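Local coordinates for protein UDP-N-acetylglucosamine 2-epimerase (Listeria monocytogenes, PDB 3OT5) that probably interconverts UDP-N-acetylglucosamine and UDP-N-acetylmannosamine by inverting the sugar at C2, supplying activated N-acetylmannosamine for the making of bacterial surface polysaccharides, at residues K29-F34 with N107-A112; E76-K81 with K206-K211; P115-V120 with S390-T395. One frame throughout, in Å; residues are numbered along the deposited sequence.

Interaction 1: residues K29-F34 with N107-A112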
ATOM      1  N   LYS A  29       5.034  -9.189  24.135  1.00 44.83           N
ATOM      2  CA  LYS A  29       5.863  -8.097  23.663  1.00 43.57           C
ATOM      3  C   LYS A  29       6.073  -8.239  22.174  1.00 41.82           C
ATOM      4  O   LYS A  29       6.713  -9.171  21.727  1.00 42.01           O
ATOM      5  CB  LYS A  29       7.199  -8.036  24.411  1.00 45.03           C
ATOM      6  CG  LYS A  29       8.059  -6.841  23.991  1.00 44.14           C
ATOM      7  CD  LYS A  29       9.247  -6.657  24.917  1.00 49.31           C
ATOM      8  CE  LYS A  29       9.972  -5.356  24.635  1.00 49.01           C
ATOM      9  NZ  LYS A  29      11.103  -5.134  25.566  1.00 52.21           N
ATOM     10  N   VAL A  30       5.498  -7.313  21.417  1.00 42.31           N
ATOM     11  CA  VAL A  30       5.588  -7.311  19.961  1.00 40.71           C
ATOM     12  C   VAL A  30       6.506  -6.199  19.481  1.00 41.16           C
ATOM     13  O   VAL A  30       6.309  -5.028  19.809  1.00 44.33           O
ATOM     14  CB  VAL A  30       4.243  -7.067  19.309  1.00 40.01           C
ATOM     15  CG1 VAL A  30       4.389  -7.107  17.771  1.00 37.70           C
ATOM     16  CG2 VAL A  30       3.212  -8.078  19.785  1.00 36.60           C
ATOM     17  N   MET A  31       7.503  -6.579  18.703  1.00 41.01           N
ATOM     18  CA  MET A  31       8.455  -5.654  18.144  1.00 40.22           C
ATOM     19  C   MET A  31       8.121  -5.505  16.680  1.00 39.88           C
ATOM     20  O   MET A  31       8.227  -6.455  15.934  1.00 38.99           O
ATOM     21  CB  MET A  31       9.880  -6.191  18.303  1.00 39.60           C
ATOM     22  CG  MET A  31      10.919  -5.306  17.692  1.00 38.09           C
ATOM     23  SD  MET A  31      12.584  -5.910  17.936  1.00 40.71           S
ATOM     24  CE  MET A  31      12.710  -5.813  19.721  1.00 35.99           C
ATOM     25  N   SER A  32       7.712  -4.305  16.284  1.00 41.19           N
ATOM     26  CA  SER A  32       7.356  -4.023  14.900  1.00 41.49           C
ATOM     27  C   SER A  32       8.488  -3.273  14.254  1.00 42.69           C
ATOM     28  O   SER A  32       8.912  -2.219  14.738  1.00 43.07           O
ATOM     29  CB  SER A  32       6.066  -3.217  14.832  1.00 40.92           C
ATOM     30  OG  SER A  32       5.007  -3.979  15.389  1.00 42.77           O
ATOM     31  N   ILE A  33       8.991  -3.826  13.163  1.00 43.76           N
ATOM     32  CA  ILE A  33      10.097  -3.224  12.471  1.00 47.00           C
ATOM     33  C   ILE A  33       9.680  -2.629  11.146  1.00 48.67           C
ATOM     34  O   ILE A  33       9.027  -3.291  10.336  1.00 49.21           O
ATOM     35  CB  ILE A  33      11.176  -4.277  12.159  1.00 47.80           C
ATOM     36  CG1 ILE A  33      11.604  -5.003  13.430  1.00 48.91           C
ATOM     37  CG2 ILE A  33      12.379  -3.625  11.489  1.00 50.95           C
ATOM     38  CD1 ILE A  33      12.621  -6.077  13.188  1.00 53.16           C
ATOM     39  N   PHE A  34      10.019  -1.367  10.936  1.00 50.57           N
ATOM     40  CA  PHE A  34       9.773  -0.743   9.638  1.00 52.79           C
ATOM     41  C   PHE A  34      10.935   0.165   9.239  1.00 52.45           C
ATOM     42  O   PHE A  34      11.529   0.855  10.071  1.00 52.97           O
ATOM     43  CB  PHE A  34       8.371  -0.118   9.478  1.00 54.46           C
ATOM     44  CG  PHE A  34       7.866   0.638  10.671  1.00 56.05           C
ATOM     45  CD1 PHE A  34       8.083   1.986  10.799  1.00 60.58           C
ATOM     46  CD2 PHE A  34       7.086  -0.006  11.619  1.00 58.99           C
ATOM     47  CE1 PHE A  34       7.571   2.677  11.871  1.00 62.01           C
ATOM     48  CE2 PHE A  34       6.572   0.667  12.687  1.00 60.62           C
ATOM     49  CZ  PHE A  34       6.816   2.018  12.820  1.00 64.58           C
ATOM     50  N   ASN A 107      19.746  -7.997  15.283  1.00 41.80           N
ATOM     51  CA  ASN A 107      20.169  -9.082  16.158  1.00 43.07           C
ATOM     52  C   ASN A 107      20.373  -8.533  17.571  1.00 44.82           C
ATOM     53  O   ASN A 107      19.854  -9.069  18.548  1.00 44.85           O
ATOM     54  CB  ASN A 107      21.487  -9.675  15.680  1.00 44.08           C
ATOM     55  CG  ASN A 107      21.910 -10.872  16.492  1.00 43.60           C
ATOM     56  OD1 ASN A 107      21.281 -11.920  16.431  1.00 47.00           O
ATOM     57  ND2 ASN A 107      23.017 -10.742  17.210  1.00 46.35           N
ATOM     58  N   GLU A 108      21.115  -7.438  17.662  1.00 47.27           N
ATOM     59  CA  GLU A 108      21.425  -6.806  18.944  1.00 50.03           C
ATOM     60  C   GLU A 108      20.173  -6.247  19.618  1.00 49.54           C
ATOM     61  O   GLU A 108      19.986  -6.414  20.815  1.00 48.21           O
ATOM     62  CB  GLU A 108      22.458  -5.703  18.738  1.00 51.64           C
ATOM     63  CG  GLU A 108      22.971  -5.055  20.021  1.00 60.34           C
ATOM     64  CD  GLU A 108      24.049  -4.019  19.764  1.00 65.08           C
ATOM     65  OE1 GLU A 108      24.388  -3.785  18.583  1.00 68.86           O
ATOM     66  OE2 GLU A 108      24.569  -3.443  20.742  1.00 75.52           O
ATOM     67  N   VAL A 109      19.304  -5.596  18.848  1.00 48.15           N
ATOM     68  CA  VAL A 109      18.087  -5.032  19.424  1.00 47.34           C
ATOM     69  C   VAL A 109      17.196  -6.132  19.987  1.00 45.67           C
ATOM     70  O   VAL A 109      16.672  -5.997  21.093  1.00 44.73           O
ATOM     71  CB  VAL A 109      17.311  -4.170  18.403  1.00 47.13           C
ATOM     72  CG1 VAL A 109      15.956  -3.752  18.968  1.00 48.75           C
ATOM     73  CG2 VAL A 109      18.132  -2.953  18.033  1.00 48.50           C
ATOM     74  N   ILE A 110      17.042  -7.221  19.234  1.00 43.79           N
ATOM     75  CA  ILE A 110      16.211  -8.338  19.665  1.00 44.12           C
ATOM     76  C   ILE A 110      16.787  -9.030  20.902  1.00 46.91           C
ATOM     77  O   ILE A 110      16.064  -9.300  21.861  1.00 48.40           O
ATOM     78  CB  ILE A 110      16.018  -9.351  18.540  1.00 43.28           C
ATOM     79  CG1 ILE A 110      15.190  -8.721  17.411  1.00 42.26           C
ATOM     80  CG2 ILE A 110      15.325 -10.583  19.056  1.00 42.82           C
ATOM     81  CD1 ILE A 110      15.075  -9.566  16.189  1.00 39.05           C
ATOM     82  N   ALA A 111      18.088  -9.297  20.885  1.00 47.60           N
ATOM     83  CA  ALA A 111      18.763  -9.947  22.011  1.00 49.99           C
ATOM     84  C   ALA A 111      18.519  -9.205  23.320  1.00 52.66           C
ATOM     85  O   ALA A 111      18.280  -9.829  24.355  1.00 54.03           O
ATOM     86  CB  ALA A 111      20.277 -10.062  21.749  1.00 48.36           C
ATOM     87  N   ALA A 112      18.581  -7.876  23.260  1.00 53.57           N
ATOM     88  CA  ALA A 112      18.388  -7.030  24.429  1.00 55.47           C
ATOM     89  C   ALA A 112      16.911  -6.898  24.840  1.00 55.46           C
ATOM     90  O   ALA A 112      16.560  -7.169  25.988  1.00 58.47           O
ATOM     91  CB  ALA A 112      18.986  -5.651  24.172  1.00 55.71           C
TER
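M31 reaches from the strand to the helix and lays its thioether across V109 and I110, joining a Rossmann-like parallel sheet to the helical layer on one of its faces. Strand 28-34 lies inside the sheet, between strands 57-63 and 117-121. Helix 95-113 covers this face as part of the beta-alpha-beta crossover that leads from strand 84-85 into strand 117-121. The M31 chain leaves the sheet fully stretched, CG anti to the backbone N (chi1 178°) and SD anti to CA. It bends only at chi3 (-64°), the rotation about CG-SD, which swings CE to one side. M31 meets both helix side chains at a slant and with its end: M31 CE lies 3.9 Å from V109 CG1, and M31 SD is equally close to I110 CG1. The nearest backbone pair, M31 CA and I110 CA, is 8.3 Å apart, a distance the extended M31 chain bridges. V62 and P115 also touch M31, while I110 packs on V118, and no hydrogen bond passes between strand and helix segments. Two residues earlier on the strand, K29 points toward the same helix, but its NZ forms a salt bridge with E113 just beyond 107-112. The contact is buried and apolar. On V109, the methyl that takes part is CG1, placed anti to the backbone N, and it also lies 4.1 Å from M31 SD.

Interaction 2: residues E76-K81 with K206-K211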
ATOM      1  N   GLU A  76       4.101  10.823  13.370  1.00 70.54           N
ATOM      2  CA  GLU A  76       3.418  11.909  14.051  1.00 73.63           C
ATOM      3  C   GLU A  76       1.906  11.812  13.798  1.00 71.68           C
ATOM      4  O   GLU A  76       1.106  12.058  14.695  1.00 73.34           O
ATOM      5  CB  GLU A  76       3.967  13.257  13.584  1.00 79.18           C
ATOM      6  CG  GLU A  76       3.436  14.445  14.365  1.00 85.68           C
ATOM      7  CD  GLU A  76       4.051  15.750  13.921  1.00 94.79           C
ATOM      8  OE1 GLU A  76       4.739  15.758  12.877  1.00 98.90           O
ATOM      9  OE2 GLU A  76       3.849  16.768  14.615  1.00 99.04           O
ATOM     10  N   ILE A  77       1.521  11.438  12.582  1.00 68.74           N
ATOM     11  CA  ILE A  77       0.104  11.285  12.237  1.00 67.33           C
ATOM     12  C   ILE A  77      -0.555  10.193  13.082  1.00 63.91           C
ATOM     13  O   ILE A  77      -1.654  10.376  13.603  1.00 64.33           O
ATOM     14  CB  ILE A  77      -0.076  10.960  10.754  1.00 65.96           C
ATOM     15  CG1 ILE A  77       0.437  12.125   9.914  1.00 71.37           C
ATOM     16  CG2 ILE A  77      -1.538  10.714  10.431  1.00 66.10           C
ATOM     17  CD1 ILE A  77      -0.522  13.259   9.817  1.00 72.39           C
ATOM     18  N   PHE A  78       0.136   9.067  13.218  1.00 61.08           N
ATOM     19  CA  PHE A  78      -0.356   7.935  14.005  1.00 59.08           C
ATOM     20  C   PHE A  78       0.008   8.066  15.491  1.00 61.91           C
ATOM     21  O   PHE A  78      -0.337   7.198  16.296  1.00 62.07           O
ATOM     22  CB  PHE A  78       0.195   6.618  13.432  1.00 56.43           C
ATOM     23  CG  PHE A  78      -0.395   6.239  12.099  1.00 52.04           C
ATOM     24  CD1 PHE A  78      -1.401   5.284  12.019  1.00 49.40           C
ATOM     25  CD2 PHE A  78       0.041   6.842  10.927  1.00 51.07           C
ATOM     26  CE1 PHE A  78      -1.955   4.933  10.797  1.00 46.26           C
ATOM     27  CE2 PHE A  78      -0.507   6.493   9.700  1.00 48.68           C
ATOM     28  CZ  PHE A  78      -1.509   5.539   9.635  1.00 46.30           C
ATOM     29  N   ASP A  79       0.687   9.156  15.849  1.00 64.68           N
ATOM     30  CA  ASP A  79       1.114   9.403  17.224  1.00 68.20           C
ATOM     31  C   ASP A  79       1.850   8.168  17.745  1.00 66.34           C
ATOM     32  O   ASP A  79       1.434   7.528  18.708  1.00 68.34           O
ATOM     33  CB  ASP A  79      -0.085   9.749  18.110  1.00 72.00           C
ATOM     34  CG  ASP A  79       0.326  10.250  19.477  1.00 76.88           C
ATOM     35  OD1 ASP A  79       1.538  10.252  19.775  1.00 81.41           O
ATOM     36  OD2 ASP A  79      -0.567  10.656  20.252  1.00 83.73           O
ATOM     37  N   ILE A  80       2.939   7.839  17.066  1.00 64.69           N
ATOM     38  CA  ILE A  80       3.760   6.685  17.386  1.00 62.92           C
ATOM     39  C   ILE A  80       5.159   7.115  17.750  1.00 63.74           C
ATOM     40  O   ILE A  80       5.895   7.637  16.919  1.00 63.27           O
ATOM     41  CB  ILE A  80       3.864   5.724  16.184  1.00 59.71           C
ATOM     42  CG1 ILE A  80       2.527   5.031  15.937  1.00 59.92           C
ATOM     43  CG2 ILE A  80       4.922   4.666  16.434  1.00 59.44           C
ATOM     44  CD1 ILE A  80       2.543   4.058  14.767  1.00 58.18           C
ATOM     45  N   LYS A  81       5.521   6.900  19.003  1.00 65.66           N
ATOM     46  CA  LYS A  81       6.839   7.236  19.466  1.00 67.07           C
ATOM     47  C   LYS A  81       7.668   5.998  19.172  1.00 63.13           C
ATOM     48  O   LYS A  81       7.364   4.934  19.698  1.00 63.23           O
ATOM     49  CB  LYS A  81       6.823   7.490  20.973  1.00 71.67           C
ATOM     50  CG  LYS A  81       5.761   8.477  21.468  1.00 77.79           C
ATOM     51  CD  LYS A  81       5.947   9.886  20.935  1.00 81.92           C
ATOM     52  CE  LYS A  81       4.899  10.821  21.544  1.00 88.55           C
ATOM     53  NZ  LYS A  81       5.042  12.240  21.108  1.00 92.14           N
ATOM     54  N   LYS A 206      -7.982   5.155   7.711  1.00 45.63           N
ATOM     55  CA  LYS A 206      -8.805   5.647   8.808  1.00 48.12           C
ATOM     56  C   LYS A 206      -8.069   6.770   9.538  1.00 48.54           C
ATOM     57  O   LYS A 206      -8.691   7.652  10.107  1.00 50.70           O
ATOM     58  CB  LYS A 206      -9.185   4.514   9.772  1.00 50.64           C
ATOM     59  CG  LYS A 206     -10.027   3.394   9.136  1.00 52.15           C
ATOM     60  CD  LYS A 206     -10.396   2.292  10.135  1.00 55.91           C
ATOM     61  CE  LYS A 206      -9.157   1.573  10.682  1.00 56.90           C
ATOM     62  NZ  LYS A 206      -9.511   0.448  11.586  1.00 57.25           N
ATOM     63  N   THR A 207      -6.741   6.762   9.480  1.00 47.49           N
ATOM     64  CA  THR A 207      -5.953   7.787  10.157  1.00 49.14           C
ATOM     65  C   THR A 207      -5.394   8.868   9.232  1.00 48.61           C
ATOM     66  O   THR A 207      -5.324  10.025   9.608  1.00 51.02           O
ATOM     67  CB  THR A 207      -4.754   7.155  10.909  1.00 49.06           C
ATOM     68  OG1 THR A 207      -5.220   6.159  11.820  1.00 49.22           O
ATOM     69  CG2 THR A 207      -3.970   8.226  11.676  1.00 49.31           C
ATOM     70  N   THR A 208      -4.972   8.494   8.036  1.00 47.76           N
ATOM     71  CA  THR A 208      -4.377   9.467   7.096  1.00 47.20           C
ATOM     72  C   THR A 208      -5.405  10.420   6.488  1.00 48.80           C
ATOM     73  O   THR A 208      -5.088  11.579   6.191  1.00 50.19           O
ATOM     74  CB  THR A 208      -3.644   8.744   5.970  1.00 45.96           C
ATOM     75  OG1 THR A 208      -4.570   7.919   5.277  1.00 41.46           O
ATOM     76  CG2 THR A 208      -2.516   7.875   6.526  1.00 41.86           C
ATOM     77  N   VAL A 209      -6.625   9.923   6.289  1.00 49.17           N
ATOM     78  CA  VAL A 209      -7.715  10.732   5.755  1.00 50.57           C
ATOM     79  C   VAL A 209      -8.250  11.582   6.888  1.00 53.74           C
ATOM     80  O   VAL A 209      -8.756  11.057   7.886  1.00 54.99           O
ATOM     81  CB  VAL A 209      -8.866   9.880   5.208  1.00 50.41           C
ATOM     82  CG1 VAL A 209     -10.013  10.781   4.764  1.00 50.82           C
ATOM     83  CG2 VAL A 209      -8.376   9.008   4.061  1.00 45.84           C
ATOM     84  N   GLN A 210      -8.136  12.896   6.728  1.00 55.20           N
ATOM     85  CA  GLN A 210      -8.557  13.835   7.745  1.00 57.77           C
ATOM     86  C   GLN A 210     -10.041  14.149   7.699  1.00 60.08           C
ATOM     87  O   GLN A 210     -10.655  14.150   6.637  1.00 57.90           O
ATOM     88  CB  GLN A 210      -7.791  15.142   7.582  1.00 59.07           C
ATOM     89  CG  GLN A 210      -6.279  15.021   7.674  1.00 58.63           C
ATOM     90  CD  GLN A 210      -5.596  16.380   7.588  1.00 62.41           C
ATOM     91  OE1 GLN A 210      -6.232  17.386   7.274  1.00 63.35           O
ATOM     92  NE2 GLN A 210      -4.305  16.414   7.883  1.00 65.45           N
ATOM     93  N   LYS A 211     -10.591  14.443   8.873  1.00 63.72           N
ATOM     94  CA  LYS A 211     -11.995  14.811   9.044  1.00 67.50           C
ATOM     95  C   LYS A 211     -12.378  15.863   7.999  1.00 68.25           C
ATOM     96  O   LYS A 211     -13.293  15.660   7.200  1.00 68.86           O
ATOM     97  CB  LYS A 211     -12.185  15.376  10.459  1.00 71.12           C
ATOM     98  CG  LYS A 211     -13.597  15.773  10.865  1.00 76.40           C
ATOM     99  CD  LYS A 211     -13.539  16.529  12.204  1.00 82.48           C
ATOM    100  CE  LYS A 211     -14.907  16.895  12.771  1.00 87.21           C
ATOM    101  NZ  LYS A 211     -15.661  15.714  13.289  1.00 89.61           N
TER
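This is an apolar contact between two helix ends, a CH-pi contact at its centre, near the seam between the two Rossmann-like domains of a GT-B-type fold. I77 and F78 lie where helix 72-77 of the first domain ends. T207 and T208 close helix 200-208, on the connection that runs from the first sheet to the second. A Schellman motif turns the chain after F78, with D79 as its positive-phi C-prime residue. The F78 ring leans toward the other helix, and the T207 methyl sits almost squarely over one face: T207 CG2 is 3.9 Å from the centroid of the F78 ring and only 10° off its normal. With OG1 beside the backbone N (chi1 -56°), T207 CG2 falls anti to that nitrogen, which sets the methyl on the ring and against I77 as well, with I77 CG2 and T207 CG2 3.7 Å apart. I77 and T207 lie side by side, pointing opposite ways. T208 approaches the ring obliquely with its methyl, T208 CG2 lying 4.0 Å from F78 CE2, while its hydroxyl turns to H296 of helix 292-301 in the second domain. I77 touches I293 of that same helix, and L48 of helix 37-51 packs on both F78 and T207. T207 CB and T207 OG1 both stand 3.6 Å from F78 CE1.

Interaction 3: residues P115-V120 with S390-T395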
ATOM      1  N   PRO A 115      11.794  -9.597  22.708  1.00 44.22           N
ATOM      2  CA  PRO A 115      10.385  -9.636  22.416  1.00 43.56           C
ATOM      3  C   PRO A 115       9.905 -11.049  22.177  1.00 43.07           C
ATOM      4  O   PRO A 115      10.686 -11.936  21.820  1.00 40.97           O
ATOM      5  CB  PRO A 115      10.282  -8.862  21.105  1.00 42.60           C
ATOM      6  CG  PRO A 115      11.597  -9.092  20.443  1.00 42.00           C
ATOM      7  CD  PRO A 115      12.564  -9.027  21.588  1.00 44.60           C
ATOM      8  N   ASP A 116       8.609 -11.245  22.369  1.00 43.49           N
ATOM      9  CA  ASP A 116       7.985 -12.529  22.128  1.00 42.99           C
ATOM     10  C   ASP A 116       7.786 -12.737  20.639  1.00 41.08           C
ATOM     11  O   ASP A 116       7.777 -13.860  20.154  1.00 40.89           O
ATOM     12  CB  ASP A 116       6.653 -12.563  22.826  1.00 43.60           C
ATOM     13  CG  ASP A 116       6.802 -12.452  24.305  1.00 45.97           C
ATOM     14  OD1 ASP A 116       7.762 -13.044  24.833  1.00 54.02           O
ATOM     15  OD2 ASP A 116       5.975 -11.790  24.943  1.00 45.85           O
ATOM     16  N   ILE A 117       7.627 -11.649  19.903  1.00 40.04           N
ATOM     17  CA  ILE A 117       7.407 -11.771  18.485  1.00 37.48           C
ATOM     18  C   ILE A 117       7.849 -10.529  17.789  1.00 36.14           C
ATOM     19  O   ILE A 117       7.696  -9.422  18.296  1.00 37.31           O
ATOM     20  CB  ILE A 117       5.930 -12.073  18.171  1.00 37.36           C
ATOM     21  CG1 ILE A 117       5.716 -12.280  16.666  1.00 37.03           C
ATOM     22  CG2 ILE A 117       5.020 -10.950  18.682  1.00 40.43           C
ATOM     23  CD1 ILE A 117       4.303 -12.700  16.324  1.00 38.09           C
ATOM     24  N   VAL A 118       8.419 -10.726  16.616  1.00 35.58           N
ATOM     25  CA  VAL A 118       8.887  -9.635  15.806  1.00 34.62           C
ATOM     26  C   VAL A 118       8.059  -9.641  14.545  1.00 34.57           C
ATOM     27  O   VAL A 118       7.835 -10.712  13.951  1.00 35.22           O
ATOM     28  CB  VAL A 118      10.357  -9.791  15.450  1.00 32.92           C
ATOM     29  CG1 VAL A 118      10.822  -8.594  14.597  1.00 33.91           C
ATOM     30  CG2 VAL A 118      11.180  -9.887  16.713  1.00 34.17           C
ATOM     31  N   LEU A 119       7.587  -8.459  14.146  1.00 34.19           N
ATOM     32  CA  LEU A 119       6.783  -8.342  12.941  1.00 34.14           C
ATOM     33  C   LEU A 119       7.545  -7.562  11.905  1.00 34.16           C
ATOM     34  O   LEU A 119       7.990  -6.431  12.157  1.00 33.97           O
ATOM     35  CB  LEU A 119       5.440  -7.664  13.204  1.00 35.22           C
ATOM     36  CG  LEU A 119       4.555  -8.329  14.250  1.00 36.17           C
ATOM     37  CD1 LEU A 119       3.304  -7.485  14.491  1.00 36.64           C
ATOM     38  CD2 LEU A 119       4.212  -9.757  13.829  1.00 37.51           C
ATOM     39  N   VAL A 120       7.721  -8.196  10.748  1.00 34.01           N
ATOM     40  CA  VAL A 120       8.400  -7.583   9.620  1.00 34.03           C
ATOM     41  C   VAL A 120       7.342  -7.483   8.537  1.00 37.05           C
ATOM     42  O   VAL A 120       6.352  -8.261   8.504  1.00 36.05           O
ATOM     43  CB  VAL A 120       9.636  -8.384   9.170  1.00 34.79           C
ATOM     44  CG1 VAL A 120      10.685  -8.491  10.359  1.00 31.10           C
ATOM     45  CG2 VAL A 120       9.238  -9.748   8.695  1.00 30.67           C
ATOM     46  N   SER A 390      -4.342 -15.343  19.489  1.00 50.56           N
ATOM     47  CA  SER A 390      -4.709 -16.747  19.289  1.00 53.98           C
ATOM     48  C   SER A 390      -3.566 -17.705  19.571  1.00 53.14           C
ATOM     49  O   SER A 390      -3.773 -18.768  20.119  1.00 55.66           O
ATOM     50  CB  SER A 390      -5.166 -16.973  17.845  1.00 53.44           C
ATOM     51  OG  SER A 390      -5.327 -18.361  17.607  1.00 61.73           O
ATOM     52  N   HIS A 391      -2.363 -17.331  19.163  1.00 50.94           N
ATOM     53  CA  HIS A 391      -1.197 -18.170  19.371  1.00 51.70           C
ATOM     54  C   HIS A 391      -0.707 -18.126  20.813  1.00 52.43           C
ATOM     55  O   HIS A 391      -0.503 -19.162  21.421  1.00 54.77           O
ATOM     56  CB  HIS A 391      -0.065 -17.753  18.425  1.00 50.26           C
ATOM     57  CG  HIS A 391       1.213 -18.491  18.659  1.00 51.94           C
ATOM     58  ND1 HIS A 391       1.499 -19.695  18.055  1.00 54.88           N
ATOM     59  CD2 HIS A 391       2.282 -18.196  19.438  1.00 51.71           C
ATOM     60  CE1 HIS A 391       2.686 -20.118  18.458  1.00 56.07           C
ATOM     61  NE2 HIS A 391       3.180 -19.229  19.301  1.00 52.88           N
ATOM     62  N   PHE A 392      -0.552 -16.933  21.373  1.00 52.53           N
ATOM     63  CA  PHE A 392      -0.027 -16.810  22.739  1.00 55.26           C
ATOM     64  C   PHE A 392      -0.979 -17.087  23.893  1.00 58.88           C
ATOM     65  O   PHE A 392      -0.562 -17.633  24.905  1.00 60.64           O
ATOM     66  CB  PHE A 392       0.610 -15.441  22.942  1.00 54.23           C
ATOM     67  CG  PHE A 392       1.864 -15.252  22.161  1.00 52.40           C
ATOM     68  CD1 PHE A 392       3.059 -15.777  22.626  1.00 52.43           C
ATOM     69  CD2 PHE A 392       1.861 -14.547  20.970  1.00 48.19           C
ATOM     70  CE1 PHE A 392       4.226 -15.610  21.909  1.00 54.35           C
ATOM     71  CE2 PHE A 392       3.031 -14.364  20.249  1.00 48.44           C
ATOM     72  CZ  PHE A 392       4.209 -14.899  20.710  1.00 50.24           C
ATOM     73  N   GLU A 393      -2.236 -16.698  23.756  1.00 61.82           N
ATOM     74  CA  GLU A 393      -3.204 -16.898  24.821  1.00 67.38           C
ATOM     75  C   GLU A 393      -4.172 -18.014  24.451  1.00 71.05           C
ATOM     76  O   GLU A 393      -5.084 -18.343  25.210  1.00 75.43           O
ATOM     77  CB  GLU A 393      -3.924 -15.575  25.101  1.00 68.77           C
ATOM     78  CG  GLU A 393      -2.949 -14.483  25.572  1.00 70.45           C
ATOM     79  CD  GLU A 393      -3.595 -13.123  25.800  1.00 76.59           C
ATOM     80  OE1 GLU A 393      -4.742 -12.907  25.340  1.00 79.66           O
ATOM     81  OE2 GLU A 393      -2.934 -12.257  26.424  1.00 78.07           O
ATOM     82  N   GLU A 394      -3.944 -18.600  23.279  1.00 71.39           N
ATOM     83  CA  GLU A 394      -4.763 -19.693  22.763  1.00 75.39           C
ATOM     84  C   GLU A 394      -6.261 -19.395  22.831  1.00 78.90           C
ATOM     85  O   GLU A 394      -7.069 -20.235  23.243  1.00 82.98           O
ATOM     86  CB  GLU A 394      -4.393 -20.999  23.462  1.00 78.62           C
ATOM     87  CG  GLU A 394      -2.931 -21.380  23.220  1.00 78.25           C
ATOM     88  CD  GLU A 394      -2.544 -22.686  23.872  1.00 84.61           C
ATOM     89  OE1 GLU A 394      -1.384 -23.119  23.693  1.00 84.21           O
ATOM     90  OE2 GLU A 394      -3.401 -23.283  24.560  1.00 93.25           O
ATOM     91  N   THR A 395      -6.607 -18.177  22.424  1.00 77.64           N
ATOM     92  CA  THR A 395      -7.991 -17.728  22.377  1.00 80.70           C
ATOM     93  C   THR A 395      -8.479 -17.931  20.945  1.00 79.97           C
ATOM     94  O   THR A 395      -7.686 -18.201  20.050  1.00 76.97           O
ATOM     95  CB  THR A 395      -8.144 -16.256  22.833  1.00 80.61           C
ATOM     96  OG1 THR A 395      -7.323 -15.400  22.026  1.00 72.68           O
ATOM     97  CG2 THR A 395      -7.738 -16.112  24.300  1.00 82.04           C
TER
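With CG beside the backbone N (chi1 -69°) and chi2 of -80°, the ring of F392 is sent out from the last turn of helix 380-392 toward D116 and I117, presenting its far end to the start of strand 117-121. The ring atom CZ does most of the touching. D116 O lies at the ring edge, near its plane, 3.8 Å from F392 CZ, while D116 CB and F392 CZ are 4.0 Å apart. I117 comes in obliquely with its branch point, I117 CB lying 4.2 Å from F392 CZ. No hydrogen bond crosses the contact. The D116 carboxylate turns to the neighbouring strand, where OD2 accepts a bond from the backbone N of K29. Within the helix, H391 sets its CD2 over the centre of one F392 face, 3.8 Å above the ring plane, and I28 and M140 from other strands also touch the phenyl. F392 thus rests across the N-terminal ends of neighbouring parallel strands. A late C-terminal helix packing back onto the N-terminal Rossmann-like domain, as here, is a feature of the GT-B fold.

How the interactions relate
Interactions 1 and 3 share one sheet. Strands 28-34 and 117-121 are neighbours in it, tied by probable backbone hydrogen bonds from M31 N to I117 O and from L119 N to M31 O, and the centres of the two interactions lie 13 Å apart. Interaction 1 is fully buried and apolar, through a thioether and aliphatic branches, with a methionine bridging strand and helix. Interaction 3 is partly buried and sets the end of a phenyl ring against a backbone carbonyl and side-chain carbons. Interaction 2, also partly buried, lies about 24 Å from interaction 1 and 25 Å from interaction 3, between centres, near the domain seam; there a threonine methyl uses a ring face, and a neighbouring hydroxyl bonds across to the second domain.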